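Local structure of aldo-keto Reductase, OXIDOREDUCTASE (Salmonella typhimurium, 5T79) at residues Pro194-Ser197 with Trp202-Asp205; Ser197-Trp202 with Ala257-Lys262; Glu268-Arg273 with Ser278-Ala283. The protein binds NADPH and probably works as an NADPH-dependent aldo-keto reductase, studied for the biocatalytic conversion of 3-hydroxybutanal to 1,3-butanediol. All blocks are in the same frame, centred on the assembly; numbering follows the deposited sequence. Where two conformers were deposited one is given.

Interaction 1 (Pro194-Ser197 with Trp202-Asp205); sequences PKYS and WVED
Val203 fits between three residues of Pro194-Ser197 and its own neighbour Trp202, and its two methyls do separate work. CG2 stands over the centre of the Tyr196 ring, a CH-pi contact 3.6 Å from the centroid and only 12° off the ring normal. CG1 turns to the proline, meeting Pro194 CB at 3.5 Å, a tight fit, while also lying over the middle of one face of the Trp202 indole. The benzo part of that indole also touches Pro194, Trp202 CZ2 lying 3.6 Å from Pro194 CB. Beyond the methyl, the phenol ends in a polar grip: Tyr196 OH donates to Glu204 OE2 over 2.6 Å; the carboxylate oxygen receives it on its anti lone pair and lies at the edge of the phenol ring, in its plane. Ring and carboxylate planes stand 81° apart. Tyr196 swings CG anti to its own nitrogen (chi1 -178°), which carries the hydroxyl across to the glutamate. All this takes place in the loop that leaves strand 191-193 of the TIM barrel and doubles back before helix 207-214. Water 1 bridges the two arms of the loop, donating to Lys195 O at 2.8 Å and accepting from Val203 N at 3.1 Å. In the second shell Arg287 bonds both Tyr196 OH and Glu204 OE2, and Arg201 pairs with Glu204 OE1; these positive charges would favour an ionised carboxylate. Backbone hydrogen bonds of Pro194 and Tyr196 with Phe221 tie the first arm to the chain just past strand 217-220.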
# COMPACT_ATOMS: atom_id res chain seq x y z
N PRO A 194 6.49 3.19 2.01
CA PRO A 194 7.38 3.82 1.03
C PRO A 194 7.18 3.27 -0.38
O PRO A 194 6.71 2.13 -0.56
CB PRO A 194 8.77 3.36 1.51
CG PRO A 194 8.52 1.94 2.08
CD PRO A 194 7.02 1.88 2.46
N LYS A 195 7.65 4.03 -1.39
CA LYS A 195 7.69 3.50 -2.75
C LYS A 195 8.88 2.54 -2.82
O LYS A 195 9.97 2.92 -2.38
CB LYS A 195 7.86 4.66 -3.76
CG LYS A 195 7.76 4.23 -5.21
CD LYS A 195 7.90 5.46 -6.12
CE LYS A 195 6.57 5.86 -6.72
NZ LYS A 195 6.64 7.19 -7.39
N TYR A 196 8.67 1.28 -3.29
CA TYR A 196 9.76 0.30 -3.37
C TYR A 196 9.49 -0.72 -4.46
O TYR A 196 8.44 -1.35 -4.48
CB TYR A 196 9.97 -0.42 -2.01
CG TYR A 196 11.10 -1.44 -1.95
CD1 TYR A 196 12.30 -1.24 -2.63
CD2 TYR A 196 11.03 -2.54 -1.09
CE1 TYR A 196 13.39 -2.11 -2.48
CE2 TYR A 196 12.09 -3.43 -0.96
CZ TYR A 196 13.27 -3.21 -1.64
OH TYR A 196 14.31 -4.10 -1.46
N SER A 197 10.47 -0.86 -5.37
CA SER A 197 10.43 -1.83 -6.48
C SER A 197 11.82 -2.06 -7.00
O SER A 197 12.74 -1.39 -6.54
CB SER A 197 9.55 -1.32 -7.62
OG SER A 197 10.21 -0.28 -8.35
N TRP A 202 15.51 3.20 -2.97
CA TRP A 202 15.95 4.15 -1.94
C TRP A 202 15.82 3.61 -0.49
O TRP A 202 16.66 3.95 0.34
CB TRP A 202 15.23 5.50 -2.06
CG TRP A 202 13.81 5.51 -1.56
CD1 TRP A 202 12.68 5.25 -2.29
CD2 TRP A 202 13.36 5.88 -0.25
NE1 TRP A 202 11.57 5.39 -1.51
CE2 TRP A 202 11.95 5.76 -0.24
CE3 TRP A 202 14.02 6.24 0.95
CZ2 TRP A 202 11.18 6.02 0.90
CZ3 TRP A 202 13.26 6.46 2.09
CH2 TRP A 202 11.85 6.36 2.06
N VAL A 203 14.80 2.79 -0.19
CA VAL A 203 14.57 2.26 1.18
C VAL A 203 15.74 1.39 1.64
O VAL A 203 15.90 1.19 2.84
CB VAL A 203 13.24 1.49 1.36
CG1 VAL A 203 12.05 2.35 1.03
CG2 VAL A 203 13.22 0.20 0.53
N GLU A 204 16.55 0.85 0.68
CA GLU A 204 17.70 0.00 1.02
C GLU A 204 18.89 0.83 1.51
O GLU A 204 19.90 0.25 1.91
CB GLU A 204 18.13 -0.86 -0.18
CG GLU A 204 17.04 -1.81 -0.68
CD GLU A 204 17.50 -2.64 -1.86
OE1 GLU A 204 18.66 -2.49 -2.29
OE2 GLU A 204 16.67 -3.39 -2.42
N ASP A 205 18.76 2.18 1.53
CA ASP A 205 19.84 3.06 2.00
C ASP A 205 19.72 3.42 3.49
O ASP A 205 20.39 4.34 3.95
CB ASP A 205 19.93 4.35 1.17
CG ASP A 205 20.17 4.17 -0.33
OD1 ASP A 205 20.74 3.13 -0.71
OD2 ASP A 205 19.80 5.07 -1.10
O HOH W 1 12.60 2.12 -2.24

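Interaction 2 (Ser197-Trp202 with Ala257-Lys262); sequences SLFERW and ADKLEK
A type I beta turn from Ser197 to Glu200, in the loop between strand 191-193 and helix 207-214, places Phe199 against the first turns of helix 257-272. Lys259 lays its aliphatic chain across one face of the phenyl ring. Its CG makes the CH-pi contact, 3.8 Å from the centroid and 19° off the normal, displaced toward the rim on the CE2 side, where Lys259 CG is 3.6 Å from Phe199 CE2. A bend at chi2 (90°) then leads the chain back along the ring, bringing Lys259 CE to 3.8 Å from Phe199 CG, so that lysine and phenylalanine run past each other in opposite directions. The ammonium lies farther off, Lys259 NZ being 5.4 Å from the ring centroid, at most a weak cation-pi attraction. One helical turn on, Lys262 CB approaches Phe199 CE1 at 3.9 Å; the rest of that lysine extends elsewhere, its NZ bonding to Leu328 O of helix 318-329. Within this TIM-barrel loop an ST turn fixes the base of the phenylalanine: Phe199 N gives its hydrogen to Ser197 OG at 3.1 Å, while Glu200 N closes the beta turn on Ser197 O. Val263 and Leu266 of helix 257-272, Leu328 of helix 318-329, and Gln228 and Leu229 of a loop also touch the Phe199 side chain.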
# COMPACT_ATOMS: atom_id res chain seq x y z
N SER A 197 10.47 -0.86 -5.37
CA SER A 197 10.43 -1.83 -6.48
C SER A 197 11.82 -2.06 -7.00
O SER A 197 12.74 -1.39 -6.54
CB SER A 197 9.55 -1.32 -7.62
OG SER A 197 10.21 -0.28 -8.35
N LEU A 198 11.99 -2.94 -8.00
CA LEU A 198 13.29 -3.15 -8.65
C LEU A 198 13.87 -1.83 -9.20
O LEU A 198 15.09 -1.65 -9.23
CB LEU A 198 13.16 -4.16 -9.79
CG LEU A 198 13.04 -5.62 -9.38
CD1 LEU A 198 12.31 -6.44 -10.45
CD2 LEU A 198 14.42 -6.24 -9.17
N PHE A 199 12.99 -0.91 -9.62
CA PHE A 199 13.38 0.36 -10.22
C PHE A 199 13.43 1.52 -9.21
O PHE A 199 13.76 2.65 -9.58
CB PHE A 199 12.40 0.71 -11.37
CG PHE A 199 12.55 -0.15 -12.61
CD1 PHE A 199 13.73 -0.83 -12.88
CD2 PHE A 199 11.53 -0.21 -13.55
CE1 PHE A 199 13.88 -1.60 -14.04
CE2 PHE A 199 11.67 -0.97 -14.72
CZ PHE A 199 12.85 -1.65 -14.96
N GLU A 200 13.13 1.25 -7.94
CA GLU A 200 13.18 2.31 -6.93
C GLU A 200 13.64 1.72 -5.63
O GLU A 200 12.82 1.23 -4.85
CB GLU A 200 11.81 3.02 -6.79
CG GLU A 200 11.86 4.22 -5.85
CD GLU A 200 13.04 5.15 -6.13
OE1 GLU A 200 12.99 5.84 -7.17
OE2 GLU A 200 14.05 5.08 -5.39
N ARG A 201 14.96 1.76 -5.38
CA ARG A 201 15.54 1.06 -4.23
C ARG A 201 16.04 1.97 -3.08
O ARG A 201 16.84 1.52 -2.27
CB ARG A 201 16.71 0.18 -4.75
CG ARG A 201 16.24 -0.87 -5.76
CD ARG A 201 17.40 -1.68 -6.32
NE ARG A 201 17.98 -2.56 -5.31
CZ ARG A 201 18.86 -3.52 -5.57
NH1 ARG A 201 19.28 -3.72 -6.82
NH2 ARG A 201 19.33 -4.29 -4.60
N TRP A 202 15.51 3.20 -2.97
CA TRP A 202 15.95 4.15 -1.94
C TRP A 202 15.82 3.61 -0.49
O TRP A 202 16.66 3.95 0.34
CB TRP A 202 15.23 5.50 -2.06
CG TRP A 202 13.81 5.51 -1.56
CD1 TRP A 202 12.68 5.25 -2.29
CD2 TRP A 202 13.36 5.88 -0.25
NE1 TRP A 202 11.57 5.39 -1.51
CE2 TRP A 202 11.95 5.76 -0.24
CE3 TRP A 202 14.02 6.24 0.95
CZ2 TRP A 202 11.18 6.02 0.90
CZ3 TRP A 202 13.26 6.46 2.09
CH2 TRP A 202 11.85 6.36 2.06
N ALA A 257 13.73 4.32 -22.82
CA ALA A 257 14.42 3.28 -23.60
C ALA A 257 15.26 2.37 -22.71
O ALA A 257 15.19 1.15 -22.87
CB ALA A 257 15.29 3.91 -24.68
N ASP A 258 16.03 2.96 -21.77
CA ASP A 258 16.90 2.23 -20.84
C ASP A 258 16.09 1.34 -19.90
O ASP A 258 16.51 0.21 -19.62
CB ASP A 258 17.78 3.20 -20.04
CG ASP A 258 18.98 3.74 -20.82
OD1 ASP A 258 19.16 3.34 -21.99
OD2 ASP A 258 19.74 4.55 -20.24
N LYS A 259 14.93 1.81 -19.43
CA LYS A 259 14.05 1.04 -18.54
C LYS A 259 13.37 -0.10 -19.34
O LYS A 259 13.19 -1.20 -18.81
CB LYS A 259 13.02 1.95 -17.86
CG LYS A 259 13.10 1.94 -16.34
CD LYS A 259 14.04 2.98 -15.77
CE LYS A 259 13.98 2.99 -14.26
NZ LYS A 259 14.75 4.12 -13.69
N LEU A 260 13.02 0.15 -20.63
CA LEU A 260 12.38 -0.86 -21.46
C LEU A 260 13.35 -2.04 -21.70
O LEU A 260 12.92 -3.19 -21.61
CB LEU A 260 11.89 -0.27 -22.79
CG LEU A 260 11.13 -1.21 -23.76
CD1 LEU A 260 9.83 -1.77 -23.13
CD2 LEU A 260 10.83 -0.50 -25.07
N GLU A 261 14.65 -1.75 -21.91
CA GLU A 261 15.68 -2.78 -22.06
C GLU A 261 15.85 -3.58 -20.76
O GLU A 261 16.03 -4.78 -20.82
CB GLU A 261 17.01 -2.16 -22.49
CG GLU A 261 18.07 -3.17 -22.96
CD GLU A 261 17.65 -4.16 -24.03
OE1 GLU A 261 17.07 -3.74 -25.06
OE2 GLU A 261 17.93 -5.37 -23.85
N LYS A 262 15.74 -2.91 -19.58
CA LYS A 262 15.86 -3.60 -18.29
C LYS A 262 14.66 -4.52 -18.09
O LYS A 262 14.85 -5.69 -17.72
CB LYS A 262 16.03 -2.61 -17.13
CG LYS A 262 17.41 -1.95 -17.14
CD LYS A 262 17.51 -0.79 -16.17
CE LYS A 262 18.89 -0.17 -16.23
NZ LYS A 262 18.99 1.04 -15.37

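Interaction 3 (Glu268-Arg273 with Ser278-Ala283); sequences ELAARR and SQMALA
Met280 reaches from helix 277-285 across to the end of helix 257-272, and nearly all of this contact runs along its side chain. CB, the first atom out, faces a methyl: Met280 CB and Ala270 CB are 4.0 Å apart, at the point where the two backbones come nearest. CG follows anti to the backbone nitrogen (chi1 -169°), heading straight for the other helix, and passes Arg273 NE at 3.9 Å, oblique to the guanidinium. The sulfur makes most of the close contacts. Met280 SD rests 3.8 Å from Ala270 CA, where the small alanine lets it come down onto the backbone; on its flanks it meets Leu269 CG at 3.8 Å and Arg273 CD at 3.7 Å. These are van der Waals contacts, without a hydrogen bond between the segments. A bend at chi3 (79°) turns the terminal CE aside instead of carrying it on into the helix. Leu269 and Arg273 each cross the methionine at roughly a right angle. Arg273 gives CD and the flank of NE to it, while its polar atoms have partners outside: NH1 hydrogen-bonds Arg315 O and forms a salt bridge with Glu320 OE2, NE bonds Gln275 OE1, and the guanidinium makes a cation-pi contact with Phe316. Leu269 also packs on Ile324, while Leu282 touches Val294 and Ile296. Outside the strands of the TIM barrel, helix 277-285, whose Ser278 belongs to the NADPH pocket, therefore lies between strand 293-296 and helix 257-272, with helix 318-329 covering Leu269.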
# COMPACT_ATOMS: atom_id res chain seq x y z
N GLU A 268 13.16 -12.07 -19.12
CA GLU A 268 13.83 -13.32 -19.53
C GLU A 268 14.25 -14.14 -18.30
O GLU A 268 14.14 -15.37 -18.31
CB GLU A 268 15.04 -13.03 -20.43
CG GLU A 268 14.59 -12.55 -21.80
CD GLU A 268 15.68 -12.06 -22.72
OE1 GLU A 268 16.88 -12.13 -22.35
OE2 GLU A 268 15.34 -11.63 -23.84
N LEU A 269 14.70 -13.45 -17.23
CA LEU A 269 15.05 -14.10 -15.96
C LEU A 269 13.78 -14.67 -15.32
O LEU A 269 13.82 -15.80 -14.84
CB LEU A 269 15.80 -13.14 -15.00
CG LEU A 269 16.04 -13.59 -13.52
CD1 LEU A 269 16.72 -14.94 -13.41
CD2 LEU A 269 16.86 -12.59 -12.78
N ALA A 270 12.66 -13.92 -15.34
CA ALA A 270 11.39 -14.40 -14.80
C ALA A 270 10.95 -15.67 -15.56
O ALA A 270 10.55 -16.65 -14.92
CB ALA A 270 10.33 -13.31 -14.88
N ALA A 271 11.13 -15.69 -16.90
CA ALA A 271 10.81 -16.85 -17.74
C ALA A 271 11.61 -18.09 -17.32
O ALA A 271 11.03 -19.18 -17.25
CB ALA A 271 11.09 -16.54 -19.20
N ARG A 272 12.91 -17.93 -17.02
CA ARG A 272 13.78 -19.05 -16.58
C ARG A 272 13.30 -19.59 -15.24
O ARG A 272 13.47 -20.78 -14.96
CB ARG A 272 15.25 -18.61 -16.48
CG ARG A 272 15.96 -18.48 -17.83
CD ARG A 272 17.46 -18.26 -17.69
NE ARG A 272 17.80 -16.92 -17.18
CZ ARG A 272 17.88 -15.83 -17.94
NH1 ARG A 272 17.62 -15.89 -19.23
NH2 ARG A 272 18.21 -14.67 -17.40
N ARG A 273 12.68 -18.72 -14.42
CA ARG A 273 12.14 -19.09 -13.12
C ARG A 273 10.71 -19.69 -13.24
O ARG A 273 10.19 -20.20 -12.25
CB ARG A 273 12.12 -17.86 -12.20
CG ARG A 273 13.51 -17.37 -11.79
CD ARG A 273 13.46 -16.05 -11.02
NE ARG A 273 12.48 -16.07 -9.92
CZ ARG A 273 12.73 -16.52 -8.69
NH1 ARG A 273 13.93 -17.00 -8.38
NH2 ARG A 273 11.77 -16.50 -7.77
N SER A 278 5.78 -9.74 -13.54
CA SER A 278 5.05 -9.12 -12.43
C SER A 278 5.22 -9.93 -11.14
O SER A 278 5.47 -9.38 -10.07
CB SER A 278 3.56 -9.00 -12.78
OG SER A 278 2.97 -10.27 -12.96
N GLN A 279 5.15 -11.27 -11.27
CA GLN A 279 5.27 -12.18 -10.13
C GLN A 279 6.68 -12.14 -9.55
O GLN A 279 6.83 -12.06 -8.34
CB GLN A 279 4.89 -13.59 -10.56
CG GLN A 279 3.41 -13.67 -10.92
CD GLN A 279 3.04 -15.02 -11.48
OE1 GLN A 279 3.72 -15.58 -12.36
NE2 GLN A 279 1.93 -15.56 -11.00
N MET A 280 7.71 -12.13 -10.41
CA MET A 280 9.08 -12.02 -9.93
C MET A 280 9.32 -10.67 -9.25
O MET A 280 10.01 -10.62 -8.24
CB MET A 280 10.08 -12.21 -11.08
CG MET A 280 11.50 -12.37 -10.57
SD MET A 280 12.75 -12.48 -11.86
CE MET A 280 12.94 -10.73 -12.36
N ALA A 281 8.77 -9.57 -9.81
CA ALA A 281 8.98 -8.23 -9.28
C ALA A 281 8.38 -8.10 -7.86
O ALA A 281 9.03 -7.51 -6.99
CB ALA A 281 8.39 -7.19 -10.22
N LEU A 282 7.20 -8.69 -7.62
CA LEU A 282 6.56 -8.68 -6.28
C LEU A 282 7.35 -9.52 -5.30
O LEU A 282 7.60 -9.11 -4.16
CB LEU A 282 5.10 -9.20 -6.35
CG LEU A 282 4.14 -8.45 -7.25
CD1 LEU A 282 2.75 -9.08 -7.18
CD2 LEU A 282 4.05 -6.95 -6.87
N ALA A 283 7.75 -10.72 -5.73
CA ALA A 283 8.55 -11.65 -4.94
C ALA A 283 9.86 -10.99 -4.49
O ALA A 283 10.27 -11.15 -3.34
CB ALA A 283 8.87 -12.88 -5.79

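How the interactions relate
Interactions 1 and 2 share Ser197 and Trp202 and start from the same loop, their centres 13 Å apart: its two arms pack on each other in interaction 1, and its turn meets helix 257-272 in interaction 2. That helix then joins interaction 2, at its start, to interaction 3, at its end. Those two also touch directly, Leu198 CD1 lying 4.0 Å from Ala281 CA. Interactions 1 and 3 do not meet, their nearest atoms being about 6 Å apart. Their distances from bound NADPH differ: the side chain of Lys195 is about 6 Å from it, that of Phe199 about 10 Å and that of Met280 about 11 Å, while Ser278 touches the cofactor.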